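Long-range contacts in SidF, inhibitor of growth family, member 3 (Legionella pneumophila subsp. pneumophila, PDB 4FYF), which probably dephosphorylates phosphatidylinositol phosphates, as a membrane-associated phosphoinositide phosphatase of the Legionella pneumophila SidF family: residues 30-35 with 707-712; 342-347 with 396-401; 386-391 with 409-414; 438-443 with 545-550; 649-654 with 716-721. The protein carries 1 engineered substitution. One frame throughout, in Å; residues are numbered along the deposited sequence.

Interaction 1 of 5, residues 30-35 with 707-712; sequences LAYGYP and HHTANT
Leu30 and Tyr32 lie against Thr709 and Ala710, on one side of the last turn of helix 701-712. Leu30 sends its CB toward the helix, and CG, set opposite the backbone N (chi1 -169°), rests over one face of the Tyr32 ring near the rim, 4.3 Å above the plane. From there the CD2 branch carries on to the helix backbone: it stops 3.7 Å from Ala710 CA and 4.2 Å from Thr709 O, with Ala710 CB slightly farther away. Tyr32 leaves its backbone in a different direction, yet its ring swings back to the helix, bringing CD1 to 4.0 Å from Thr709 CG2. That methyl comes in obliquely, and it also touches the backbone oxygen of Ala31. At the far end of the ring, Tyr32 OH passes 4.2 Å from Ala710 CB, but its polar partner is Asp183. Thr709 divides its two branches in the same way: the methyl faces the loop, while OG1 is hydrogen-bonded to Ala705 O, one turn back in its own helix, and to Ser715. Across the two segments, then, the chemistry is methyl groups against an alpha carbon, an aromatic ring and peptide oxygens, a van der Waals fit of the loop before strand 39-42 to a helix hundreds of residues later, with the hydroxyls committed to other partners.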
# COMPACT_ATOMS: atom_id res chain seq x y z
N LEU A 30 -19.23 11.32 1.17
CA LEU A 30 -19.39 10.06 0.48
C LEU A 30 -20.41 9.25 1.25
O LEU A 30 -20.41 9.29 2.49
CB LEU A 30 -18.04 9.30 0.55
CG LEU A 30 -17.90 8.07 -0.33
CD1 LEU A 30 -18.27 8.53 -1.74
CD2 LEU A 30 -16.47 7.56 -0.26
N ALA A 31 -21.24 8.49 0.55
CA ALA A 31 -22.11 7.54 1.23
C ALA A 31 -21.44 6.17 1.51
O ALA A 31 -20.97 5.51 0.61
CB ALA A 31 -23.41 7.37 0.45
N TYR A 32 -21.39 5.80 2.77
CA TYR A 32 -20.81 4.54 3.28
C TYR A 32 -21.81 3.47 3.75
O TYR A 32 -21.41 2.29 3.95
CB TYR A 32 -19.90 4.85 4.47
CG TYR A 32 -18.63 5.56 4.12
CD1 TYR A 32 -17.52 4.84 3.66
CD2 TYR A 32 -18.51 6.94 4.26
CE1 TYR A 32 -16.30 5.48 3.35
CE2 TYR A 32 -17.29 7.58 3.95
CZ TYR A 32 -16.19 6.85 3.50
OH TYR A 32 -14.98 7.51 3.22
N GLY A 33 -23.07 3.89 3.98
CA GLY A 33 -24.13 3.04 4.47
C GLY A 33 -23.81 2.34 5.78
O GLY A 33 -22.94 2.82 6.54
N TYR A 34 -24.50 1.22 6.07
CA TYR A 34 -24.44 0.60 7.37
C TYR A 34 -24.52 1.66 8.53
O TYR A 34 -23.59 1.78 9.35
CB TYR A 34 -23.13 -0.20 7.45
CG TYR A 34 -22.95 -1.21 6.35
CD1 TYR A 34 -23.44 -2.52 6.49
CD2 TYR A 34 -22.27 -0.86 5.15
CE1 TYR A 34 -23.30 -3.45 5.47
CE2 TYR A 34 -22.14 -1.78 4.12
CZ TYR A 34 -22.64 -3.09 4.29
OH TYR A 34 -22.50 -4.04 3.28
N PRO A 35 -25.60 2.43 8.60
CA PRO A 35 -25.64 3.43 9.70
C PRO A 35 -25.47 2.79 11.11
O PRO A 35 -25.90 1.64 11.35
CB PRO A 35 -27.07 4.06 9.58
CG PRO A 35 -27.90 3.01 8.90
CD PRO A 35 -26.95 2.19 8.02
N HIS A 707 -12.05 0.72 2.67
CA HIS A 707 -11.14 1.18 1.67
C HIS A 707 -11.71 1.03 0.30
O HIS A 707 -11.60 1.93 -0.50
CB HIS A 707 -9.84 0.41 1.78
CG HIS A 707 -8.85 0.67 0.66
ND1 HIS A 707 -8.08 1.79 0.61
CD2 HIS A 707 -8.52 -0.09 -0.45
CE1 HIS A 707 -7.27 1.73 -0.47
NE2 HIS A 707 -7.55 0.59 -1.13
N HIS A 708 -12.32 -0.10 0.01
CA HIS A 708 -12.91 -0.33 -1.31
C HIS A 708 -14.04 0.62 -1.52
O HIS A 708 -14.26 1.10 -2.66
CB HIS A 708 -13.35 -1.82 -1.45
CG HIS A 708 -13.62 -2.25 -2.84
ND1 HIS A 708 -14.77 -1.90 -3.51
CD2 HIS A 708 -12.87 -3.04 -3.71
CE1 HIS A 708 -14.76 -2.46 -4.75
NE2 HIS A 708 -13.59 -3.18 -4.88
N THR A 709 -14.79 0.94 -0.45
CA THR A 709 -15.99 1.74 -0.68
C THR A 709 -15.54 3.15 -1.09
O THR A 709 -16.16 3.80 -1.99
CB THR A 709 -16.90 1.82 0.58
OG1 THR A 709 -17.35 0.51 0.92
CG2 THR A 709 -18.12 2.76 0.34
N ALA A 710 -14.49 3.60 -0.40
CA ALA A 710 -13.91 4.90 -0.63
C ALA A 710 -13.30 5.00 -2.03
O ALA A 710 -13.38 6.05 -2.66
CB ALA A 710 -12.87 5.21 0.44
N ASN A 711 -12.72 3.93 -2.54
CA ASN A 711 -12.30 3.99 -3.90
C ASN A 711 -13.42 3.90 -4.94
O ASN A 711 -13.36 4.62 -5.95
CB ASN A 711 -11.22 2.94 -4.19
CG ASN A 711 -9.89 3.31 -3.57
OD1 ASN A 711 -9.68 4.47 -3.21
ND2 ASN A 711 -8.98 2.34 -3.44
N THR A 712 -14.41 3.03 -4.72
CA THR A 712 -15.25 2.64 -5.84
C THR A 712 -16.70 3.07 -5.70
O THR A 712 -17.44 3.05 -6.69
CB THR A 712 -15.21 1.15 -6.15
OG1 THR A 712 -15.83 0.46 -5.07
CG2 THR A 712 -13.77 0.62 -6.38

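Interaction 2 of 5, residues 342-347 with 396-401; sequences LIKLYV and IQTGSN
Thr398 OG1 shares a hydrogen bond with Thr402 OG1, and on the other side of the contact Lys344 NZ comes no nearer to it than 3.9 Å. The lysine chain is extended at first, then bends at chi3 and chi4, which brings its ammonium near the threonine hydroxyl. Thr398 holds OG1 between the backbone N and the carbonyl carbon (chi1 59°), which turns its methyl CG2 to the helix. There it meets Ile343: CG2 of Thr398 and CG2 of Ile343 are 3.7 Å apart, the two side chains lying alongside one another but running opposite ways. The same Ile343 methyl also reaches Ile396, CG2 to CG2, at 4.1 Å, so one branch touches both the strand residue Ile396 and Thr398 just beyond the strand. The other branch of Ile343 runs to CD1, 3.9 Å from Thr398 O. One turn on, Val347 CG2 grazes Ile396 CG1 at 4.5 Å. The result is a buried aliphatic patch between helix 335-348 and the end of strand 391-397, an outermost strand of the four-stranded sheet. Helix 284-311 closes over it through Ile310, which touches both Ile343 and Ile396, while Val404 of strand 403-416 lies beside Ile396 and Thr398.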
# COMPACT_ATOMS: atom_id res chain seq x y z
N LEU A 342 11.91 23.16 14.43
CA LEU A 342 12.59 21.93 14.64
C LEU A 342 12.74 21.15 13.34
O LEU A 342 13.82 20.66 13.04
CB LEU A 342 11.82 21.14 15.70
CG LEU A 342 12.41 20.93 17.10
CD1 LEU A 342 13.65 21.77 17.41
CD2 LEU A 342 11.34 21.06 18.16
N ILE A 343 11.69 21.06 12.53
CA ILE A 343 11.84 20.36 11.27
C ILE A 343 12.79 21.09 10.32
O ILE A 343 13.66 20.46 9.77
CB ILE A 343 10.49 20.01 10.63
CG1 ILE A 343 9.73 19.04 11.54
CG2 ILE A 343 10.66 19.38 9.24
CD1 ILE A 343 8.22 18.99 11.23
N LYS A 344 12.64 22.40 10.16
CA LYS A 344 13.52 23.14 9.29
C LYS A 344 15.03 22.98 9.64
O LYS A 344 15.85 22.71 8.76
CB LYS A 344 13.08 24.60 9.22
CG LYS A 344 14.09 25.63 8.75
CD LYS A 344 13.44 26.92 8.22
CE LYS A 344 12.06 27.30 8.82
NZ LYS A 344 10.82 26.64 8.23
N LEU A 345 15.38 23.15 10.92
CA LEU A 345 16.75 22.97 11.39
C LEU A 345 17.24 21.53 11.12
O LEU A 345 18.31 21.34 10.59
CB LEU A 345 16.85 23.39 12.86
CG LEU A 345 16.78 24.92 12.98
CD1 LEU A 345 16.43 25.44 14.38
CD2 LEU A 345 18.07 25.55 12.44
N TYR A 346 16.40 20.53 11.37
CA TYR A 346 16.81 19.17 11.16
C TYR A 346 17.21 18.86 9.71
O TYR A 346 18.27 18.22 9.46
CB TYR A 346 15.76 18.16 11.66
CG TYR A 346 16.02 16.74 11.24
CD1 TYR A 346 17.14 16.05 11.72
CD2 TYR A 346 15.21 16.10 10.35
CE1 TYR A 346 17.39 14.77 11.32
CE2 TYR A 346 15.44 14.82 9.96
CZ TYR A 346 16.54 14.17 10.44
OH TYR A 346 16.83 12.90 10.03
N VAL A 347 16.35 19.30 8.78
CA VAL A 347 16.48 19.08 7.35
C VAL A 347 17.69 19.83 6.85
O VAL A 347 18.46 19.32 6.08
CB VAL A 347 15.24 19.55 6.56
CG1 VAL A 347 15.48 19.46 5.05
CG2 VAL A 347 14.05 18.69 6.91
N ILE A 396 9.62 19.28 1.72
CA ILE A 396 9.17 18.77 3.02
C ILE A 396 8.22 19.78 3.63
O ILE A 396 8.56 20.95 3.82
CB ILE A 396 10.34 18.54 4.04
CG1 ILE A 396 11.36 17.52 3.51
CG2 ILE A 396 9.84 18.10 5.41
CD1 ILE A 396 10.97 16.08 3.71
N GLN A 397 7.03 19.34 3.98
CA GLN A 397 6.16 20.30 4.61
C GLN A 397 6.53 20.44 6.09
O GLN A 397 6.59 19.44 6.81
CB GLN A 397 4.67 19.97 4.39
CG GLN A 397 3.90 21.26 4.09
CD GLN A 397 2.38 21.14 4.03
OE1 GLN A 397 1.67 22.07 4.48
NE2 GLN A 397 1.87 20.05 3.47
N THR A 398 6.76 21.67 6.56
CA THR A 398 7.19 21.85 7.95
C THR A 398 6.14 22.38 8.88
O THR A 398 6.26 22.22 10.09
CB THR A 398 8.35 22.83 8.05
OG1 THR A 398 7.94 24.07 7.51
CG2 THR A 398 9.56 22.31 7.31
N GLY A 399 5.14 23.05 8.34
CA GLY A 399 4.11 23.71 9.13
C GLY A 399 2.94 23.84 8.19
O GLY A 399 2.98 23.31 7.07
N SER A 400 1.88 24.53 8.61
CA SER A 400 0.69 24.60 7.76
C SER A 400 0.84 25.53 6.56
O SER A 400 0.16 25.35 5.57
CB SER A 400 -0.58 24.88 8.56
OG SER A 400 -0.57 26.19 9.05
N ASN A 401 1.71 26.53 6.63
CA ASN A 401 1.99 27.29 5.41
C ASN A 401 3.45 27.46 5.14
O ASN A 401 3.87 28.41 4.46
CB ASN A 401 1.32 28.67 5.42
CG ASN A 401 1.08 29.20 4.01
OD1 ASN A 401 0.78 28.42 3.09
ND2 ASN A 401 1.23 30.52 3.83

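Interaction 3 of 5, residues 386-391 with 409-414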
# COMPACT_ATOMS: atom_id res chain seq x y z
N ALA A 386 16.19 4.03 -11.59
CA ALA A 386 16.71 5.20 -12.25
C ALA A 386 17.05 6.17 -11.16
O ALA A 386 17.99 6.97 -11.30
CB ALA A 386 15.67 5.80 -13.17
N PHE A 387 16.31 6.08 -10.06
CA PHE A 387 16.54 6.95 -8.88
C PHE A 387 17.48 6.34 -7.86
O PHE A 387 18.07 7.06 -7.05
CB PHE A 387 15.21 7.36 -8.22
CG PHE A 387 14.68 8.70 -8.69
CD1 PHE A 387 15.43 9.87 -8.49
CD2 PHE A 387 13.44 8.80 -9.30
CE1 PHE A 387 14.94 11.10 -8.90
CE2 PHE A 387 12.94 10.04 -9.73
CZ PHE A 387 13.71 11.19 -9.54
N ASP A 388 17.67 5.02 -7.90
CA ASP A 388 18.50 4.42 -6.86
C ASP A 388 19.95 5.00 -6.83
O ASP A 388 20.61 5.23 -7.88
CB ASP A 388 18.45 2.89 -6.90
CG ASP A 388 19.43 2.25 -5.92
OD1 ASP A 388 20.61 2.71 -5.85
OD2 ASP A 388 19.06 1.26 -5.25
N GLY A 389 20.41 5.24 -5.60
CA GLY A 389 21.79 5.62 -5.31
C GLY A 389 22.09 7.01 -5.81
O GLY A 389 23.24 7.39 -6.00
N SER A 390 21.04 7.77 -6.04
CA SER A 390 21.19 9.16 -6.28
C SER A 390 20.29 9.92 -5.30
O SER A 390 19.92 9.38 -4.22
CB SER A 390 20.86 9.51 -7.72
OG SER A 390 19.50 9.86 -7.84
N LYS A 391 19.98 11.16 -5.67
CA LYS A 391 19.36 12.12 -4.80
C LYS A 391 18.24 12.79 -5.57
O LYS A 391 18.47 13.21 -6.71
CB LYS A 391 20.37 13.21 -4.42
CG LYS A 391 21.54 12.74 -3.58
CD LYS A 391 22.26 13.94 -3.00
CE LYS A 391 23.37 14.42 -3.92
NZ LYS A 391 23.98 15.60 -3.28
N GLY A 409 18.36 11.08 -0.36
CA GLY A 409 19.07 9.95 -0.93
C GLY A 409 18.05 8.86 -1.09
O GLY A 409 17.22 8.67 -0.21
N TYR A 410 18.04 8.18 -2.22
CA TYR A 410 17.06 7.12 -2.42
C TYR A 410 17.67 5.78 -2.73
O TYR A 410 18.75 5.69 -3.30
CB TYR A 410 16.02 7.52 -3.45
CG TYR A 410 15.02 6.44 -3.82
CD1 TYR A 410 13.88 6.18 -3.03
CD2 TYR A 410 15.17 5.71 -5.03
CE1 TYR A 410 12.92 5.23 -3.42
CE2 TYR A 410 14.25 4.76 -5.41
CZ TYR A 410 13.11 4.52 -4.62
OH TYR A 410 12.24 3.55 -5.04
N GLN A 411 16.98 4.74 -2.32
CA GLN A 411 17.51 3.41 -2.40
C GLN A 411 16.30 2.56 -2.69
O GLN A 411 15.33 2.65 -1.95
CB GLN A 411 18.11 3.10 -1.05
CG GLN A 411 18.87 1.79 -0.87
CD GLN A 411 19.81 1.87 0.35
OE1 GLN A 411 20.78 2.66 0.34
NE2 GLN A 411 19.51 1.08 1.42
N ALA A 412 16.36 1.76 -3.75
CA ALA A 412 15.24 0.91 -4.19
C ALA A 412 15.42 -0.59 -3.91
O ALA A 412 16.50 -1.12 -4.06
CB ALA A 412 15.02 1.09 -5.69
N ARG A 413 14.37 -1.25 -3.43
CA ARG A 413 14.30 -2.68 -3.43
C ARG A 413 12.92 -3.05 -3.95
O ARG A 413 11.90 -2.70 -3.32
CB ARG A 413 14.45 -3.23 -2.03
CG ARG A 413 15.67 -2.70 -1.29
CD ARG A 413 16.80 -3.67 -1.44
NE ARG A 413 17.96 -3.19 -0.74
CZ ARG A 413 18.89 -2.40 -1.28
NH1 ARG A 413 18.80 -1.98 -2.53
NH2 ARG A 413 19.93 -2.03 -0.55
N MET A 414 12.87 -3.77 -5.06
CA MET A 414 11.61 -4.13 -5.66
C MET A 414 11.55 -5.59 -5.96
O MET A 414 12.51 -6.15 -6.49
CB MET A 414 11.36 -3.39 -6.97
CG MET A 414 10.37 -4.12 -7.87
SD MET A 414 9.68 -2.95 -8.97
CE MET A 414 8.32 -3.91 -9.57
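After helix 373-387 the chain makes a type II turn from Phe387 to Ser390 and enters an antiparallel pairing with strand 403-416: Gly389 N gives its hydrogen to Tyr410 O (2.9 Å), Tyr410 N gives its own to Ser390 O (3.0 Å), and Lys391 and Gly409 form a non-hydrogen-bonded pair. Asp388 extends the ladder with its side chain. With CG opposite the backbone N (chi1 174°), OD2 accepts a nearly straight bond from Ala412 N at 3.1 Å, met from above the carboxylate plane. Its CB rests against Ala412 CB. Two residues back along the strand, Phe387 CB meets Tyr410 CD2 obliquely, at 3.6 Å, while Asp388 N lies at the edge of that ring; the tyrosine hydroxyl goes to Glu356. Arg413 NH1 stands 4.2 Å from Asp388 OD2, too far for a salt bridge, and the guanidinium pairs instead with Asp451. A carboxylate thus stands in for a strand carbonyl, and the nearby arginine would probably favour its negative charge.

Interaction 4 of 5, residues 438-443 with 545-550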
# COMPACT_ATOMS: atom_id res chain seq x y z
N LYS A 438 12.17 -13.34 -13.08
CA LYS A 438 13.26 -14.20 -12.60
C LYS A 438 14.49 -13.39 -12.11
O LYS A 438 14.92 -13.56 -10.97
CB LYS A 438 13.70 -15.24 -13.67
CG LYS A 438 14.38 -16.50 -13.12
CD LYS A 438 15.31 -17.24 -14.13
CE LYS A 438 16.83 -16.95 -13.97
NZ LYS A 438 17.19 -15.56 -13.56
N ASN A 439 15.06 -12.56 -13.02
CA ASN A 439 16.27 -11.76 -12.79
C ASN A 439 16.07 -10.80 -11.64
O ASN A 439 16.93 -10.70 -10.75
CB ASN A 439 16.62 -10.91 -14.02
CG ASN A 439 17.29 -11.72 -15.16
OD1 ASN A 439 17.89 -12.80 -14.97
ND2 ASN A 439 17.22 -11.15 -16.35
N GLN A 440 14.93 -10.10 -11.65
CA GLN A 440 14.73 -9.03 -10.70
C GLN A 440 14.47 -9.60 -9.33
O GLN A 440 14.94 -9.06 -8.36
CB GLN A 440 13.66 -8.08 -11.16
CG GLN A 440 13.33 -6.96 -10.19
CD GLN A 440 14.53 -6.24 -9.56
OE1 GLN A 440 15.61 -6.07 -10.17
NE2 GLN A 440 14.34 -5.80 -8.31
N ASN A 441 13.86 -10.76 -9.26
CA ASN A 441 13.57 -11.36 -7.96
C ASN A 441 14.80 -11.94 -7.30
O ASN A 441 14.99 -11.78 -6.09
CB ASN A 441 12.42 -12.39 -8.08
CG ASN A 441 11.04 -11.72 -8.13
OD1 ASN A 441 10.84 -10.62 -7.57
ND2 ASN A 441 10.08 -12.38 -8.77
N ALA A 442 15.65 -12.55 -8.11
CA ALA A 442 17.02 -12.92 -7.74
C ALA A 442 17.82 -11.75 -7.21
O ALA A 442 18.46 -11.82 -6.14
CB ALA A 442 17.75 -13.46 -8.96
N ARG A 443 17.84 -10.68 -8.00
CA ARG A 443 18.55 -9.46 -7.65
C ARG A 443 17.99 -9.05 -6.29
O ARG A 443 18.76 -8.82 -5.35
CB ARG A 443 18.27 -8.40 -8.73
CG ARG A 443 19.32 -7.30 -8.92
CD ARG A 443 18.90 -6.06 -8.24
NE ARG A 443 19.59 -4.86 -8.70
CZ ARG A 443 18.99 -3.82 -9.26
NH1 ARG A 443 17.67 -3.85 -9.52
NH2 ARG A 443 19.71 -2.75 -9.58
N ALA A 545 24.31 -7.11 -17.55
CA ALA A 545 25.50 -7.74 -16.99
C ALA A 545 25.44 -7.80 -15.47
O ALA A 545 25.86 -8.78 -14.87
CB ALA A 545 26.81 -7.15 -17.52
N ILE A 546 24.86 -6.77 -14.86
CA ILE A 546 24.53 -6.81 -13.43
C ILE A 546 23.63 -8.02 -13.05
O ILE A 546 23.91 -8.72 -12.06
CB ILE A 546 23.95 -5.48 -12.97
CG1 ILE A 546 24.98 -4.35 -13.15
CG2 ILE A 546 23.58 -5.55 -11.49
CD1 ILE A 546 24.54 -2.98 -12.65
N TYR A 547 22.59 -8.31 -13.85
CA TYR A 547 21.72 -9.44 -13.51
C TYR A 547 22.51 -10.71 -13.62
O TYR A 547 22.37 -11.65 -12.83
CB TYR A 547 20.50 -9.52 -14.45
CG TYR A 547 19.43 -8.54 -14.12
CD1 TYR A 547 18.97 -8.42 -12.81
CD2 TYR A 547 18.88 -7.71 -15.10
CE1 TYR A 547 17.97 -7.52 -12.48
CE2 TYR A 547 17.86 -6.79 -14.79
CZ TYR A 547 17.41 -6.71 -13.47
OH TYR A 547 16.38 -5.84 -13.08
N GLU A 548 23.38 -10.69 -14.62
CA GLU A 548 24.18 -11.83 -14.97
C GLU A 548 24.95 -12.24 -13.72
O GLU A 548 24.95 -13.41 -13.34
CB GLU A 548 25.10 -11.46 -16.15
CG GLU A 548 25.10 -12.50 -17.23
CD GLU A 548 25.75 -13.79 -16.75
OE1 GLU A 548 26.90 -13.73 -16.24
OE2 GLU A 548 25.10 -14.85 -16.89
N LEU A 549 25.57 -11.25 -13.08
CA LEU A 549 26.36 -11.42 -11.86
C LEU A 549 25.48 -11.88 -10.67
O LEU A 549 25.84 -12.86 -9.98
CB LEU A 549 27.14 -10.14 -11.56
CG LEU A 549 28.25 -9.80 -12.59
CD1 LEU A 549 28.79 -8.38 -12.47
CD2 LEU A 549 29.38 -10.83 -12.53
N HIS A 550 24.33 -11.21 -10.44
CA HIS A 550 23.34 -11.68 -9.46
C HIS A 550 22.94 -13.12 -9.64
O HIS A 550 22.86 -13.83 -8.64
CB HIS A 550 22.08 -10.79 -9.38
CG HIS A 550 22.28 -9.54 -8.54
ND1 HIS A 550 22.39 -9.58 -7.19
CD2 HIS A 550 22.42 -8.20 -8.90
CE1 HIS A 550 22.54 -8.32 -6.72
NE2 HIS A 550 22.55 -7.48 -7.76
O HOH W 1 19.68 -11.40 -11.48
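Arg443 sets CG opposite its backbone N and His550 sets its own opposite the carbonyl carbon (chi1 -80°), which puts CG of the arginine over one face of the imidazole, in a CH-pi contact 3.6 Å from the centroid; beyond CG the arginine chain bends at chi2. A like torsion in Tyr547 (chi1 -78°) carries its ring to Asn439 and Gln440. Asn439 CB sits over the face of that ring, its amide nearly parallel to it. The segments 438-443 and 545-550 of helices 438-459 and 522-584 cross at 62°, their local axes 9.2 Å apart at closest, segment 545-550 falling within a predicted coiled coil. A water bridges their backbones, donating to Asn439 O and Tyr547 O. At the ring edge Tyr547 OH donates to Gln440 OE1 (3.0 Å), which also accepts from Arg443 NH1 (3.1 Å). Two donors therefore hold that amide oxygen, and Gln440 NE2 is bonded to Met414 O. The Arg443 guanidinium carries salt bridges to Asp385 and Glu492, and His550 ND1 pairs with Asn446.

Interaction 5 of 5, residues 649-654 with 716-721; sequences NNDRGQ and GGKFEI. With PO4 (phosphate ion), chain B.
Arg652 lays the aliphatic start of its side chain against Phe719, CG to CD1 at 3.6 Å, and although guanidinium and ring planes are only 19° apart, the two groups do not stack. The guanidinium turns its edge to the phosphate, whose phosphorus lies in its plane: NE bonds O1 at 2.8 Å and NH2 bonds O2 at 2.9 Å, both nearly straight. A bend at chi3 (-66°) brings that edge round. Phe719 in turn meets Phe625 edge-to-face. The Asp651 carboxylate is met from above its plane at both oxygens, by Lys718 N on OD1 (3.1 Å) and by Lys718 NZ on OD2 (2.7 Å), the latter a salt bridge. Asp651 OD2 also lies 2.6 Å from phosphate O3. Backbone amides complete the grip: Arg652 N on O1 (2.8 Å), Asp651 N on O4 (3.1 Å) and Lys647 N, with Ser646 OG adding a hydroxyl. This is a phosphate-binding P-loop at the start of helix 652-668, with the CX5R spacing of cysteine-based phosphatases and Ser646 standing at the cysteine position; the ion probably comes from the crystallisation liquor, and its position is consistent with the site of the substrate phosphate.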
# COMPACT_ATOMS: atom_id res chain seq x y z
N ASN A 649 -5.00 -1.64 -6.56
CA ASN A 649 -4.87 -1.97 -5.16
C ASN A 649 -6.15 -2.16 -4.37
O ASN A 649 -6.18 -1.96 -3.15
CB ASN A 649 -4.03 -0.94 -4.45
CG ASN A 649 -3.06 -1.58 -3.47
OD1 ASN A 649 -2.35 -2.54 -3.84
ND2 ASN A 649 -3.04 -1.09 -2.24
N ASN A 650 -7.23 -2.49 -5.06
CA ASN A 650 -8.44 -2.87 -4.32
C ASN A 650 -8.50 -4.35 -3.96
O ASN A 650 -9.25 -4.73 -3.04
CB ASN A 650 -9.66 -2.43 -5.08
CG ASN A 650 -9.81 -0.95 -5.02
OD1 ASN A 650 -9.69 -0.33 -3.93
ND2 ASN A 650 -10.00 -0.34 -6.19
N ASP A 651 -7.68 -5.17 -4.65
CA ASP A 651 -7.90 -6.58 -4.56
C ASP A 651 -6.67 -7.32 -4.02
O ASP A 651 -6.60 -7.57 -2.81
CB ASP A 651 -8.53 -7.13 -5.86
CG ASP A 651 -9.67 -6.18 -6.44
OD1 ASP A 651 -10.63 -5.77 -5.73
OD2 ASP A 651 -9.60 -5.83 -7.64
N ARG A 652 -5.71 -7.62 -4.89
CA ARG A 652 -4.52 -8.40 -4.51
C ARG A 652 -3.69 -7.69 -3.42
O ARG A 652 -3.31 -8.32 -2.42
CB ARG A 652 -3.67 -8.82 -5.74
CG ARG A 652 -4.40 -9.86 -6.60
CD ARG A 652 -3.74 -10.09 -7.96
NE ARG A 652 -3.86 -8.89 -8.77
CZ ARG A 652 -3.35 -8.73 -9.99
NH1 ARG A 652 -2.62 -9.70 -10.57
NH2 ARG A 652 -3.53 -7.57 -10.57
N GLY A 653 -3.46 -6.40 -3.60
CA GLY A 653 -2.64 -5.63 -2.66
C GLY A 653 -3.26 -5.54 -1.28
O GLY A 653 -2.54 -5.54 -0.28
N GLN A 654 -4.60 -5.45 -1.22
CA GLN A 654 -5.32 -5.53 0.09
C GLN A 654 -5.16 -6.87 0.79
O GLN A 654 -5.05 -6.88 2.02
CB GLN A 654 -6.82 -5.25 -0.04
CG GLN A 654 -7.02 -3.83 -0.49
CD GLN A 654 -6.51 -2.87 0.56
OE1 GLN A 654 -6.92 -2.93 1.72
NE2 GLN A 654 -5.62 -1.97 0.16
N GLY A 716 -15.91 -4.15 -1.09
CA GLY A 716 -15.31 -5.09 -1.93
C GLY A 716 -13.95 -5.52 -1.49
O GLY A 716 -13.60 -5.54 -0.30
N GLY A 717 -13.18 -5.75 -2.54
CA GLY A 717 -12.16 -6.69 -2.59
C GLY A 717 -12.79 -7.82 -3.39
O GLY A 717 -13.68 -8.49 -2.87
N LYS A 718 -12.32 -8.07 -4.63
CA LYS A 718 -12.78 -9.25 -5.40
C LYS A 718 -11.64 -10.21 -5.74
O LYS A 718 -11.70 -10.88 -6.75
CB LYS A 718 -13.52 -8.84 -6.70
CG LYS A 718 -12.58 -8.13 -7.63
CD LYS A 718 -13.24 -7.80 -8.96
CE LYS A 718 -12.30 -6.92 -9.78
NZ LYS A 718 -10.87 -7.31 -9.53
N PHE A 719 -10.59 -10.26 -4.94
CA PHE A 719 -9.57 -11.27 -5.10
C PHE A 719 -10.14 -12.70 -5.11
O PHE A 719 -10.83 -13.08 -4.21
CB PHE A 719 -8.54 -11.19 -3.93
CG PHE A 719 -7.48 -12.30 -3.99
CD1 PHE A 719 -6.55 -12.33 -5.03
CD2 PHE A 719 -7.45 -13.33 -3.02
CE1 PHE A 719 -5.57 -13.34 -5.09
CE2 PHE A 719 -6.49 -14.33 -3.07
CZ PHE A 719 -5.54 -14.34 -4.12
N GLU A 720 -9.76 -13.51 -6.08
CA GLU A 720 -10.25 -14.86 -6.23
C GLU A 720 -9.29 -15.69 -5.40
O GLU A 720 -8.13 -15.94 -5.82
CB GLU A 720 -10.11 -15.29 -7.69
CG GLU A 720 -11.37 -15.32 -8.52
CD GLU A 720 -12.07 -16.67 -8.42
OE1 GLU A 720 -11.52 -17.66 -9.00
OE2 GLU A 720 -13.14 -16.72 -7.73
N ILE A 721 -9.79 -16.16 -4.25
CA ILE A 721 -9.04 -17.01 -3.34
C ILE A 721 -8.46 -18.28 -4.02
O ILE A 721 -9.14 -18.98 -4.76
CB ILE A 721 -9.85 -17.28 -2.04
CG1 ILE A 721 -10.00 -15.98 -1.22
CG2 ILE A 721 -9.12 -18.26 -1.17
CD1 ILE A 721 -11.22 -15.95 -0.32
P PO4 B . -5.99 -5.73 -8.26
O1 PO4 B . -5.64 -7.02 -7.66
O2 PO4 B . -5.08 -5.40 -9.37
O3 PO4 B . -7.32 -5.66 -8.86
O4 PO4 B . -5.98 -4.68 -7.20

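How the interactions relate
Interactions 1 and 5 cross along the chain and touch in space, their centres 16 Å apart: Asn711 ND2 reaches Asn650 OD1 in a probable hydrogen bond, and His708 packs on Gly716 and Gly717. Helix 701-712 thus links the N-terminal loop to the phosphate site. Interactions 2 and 3 share the four-stranded sheet through neighbouring strands 391-397 and 403-416, with centres 23 Å apart. Interaction 3 leads on to interaction 4: their centres are 17 Å apart, and strand 403-416 is followed in the chain by helix 438-459. Interactions 2, 3 and 4 all fall inside the long chain loop that interaction 1 closes. Interactions 3 and 4 lie across the chain's centre from interaction 1, so the contacts lie on both sides of that centre.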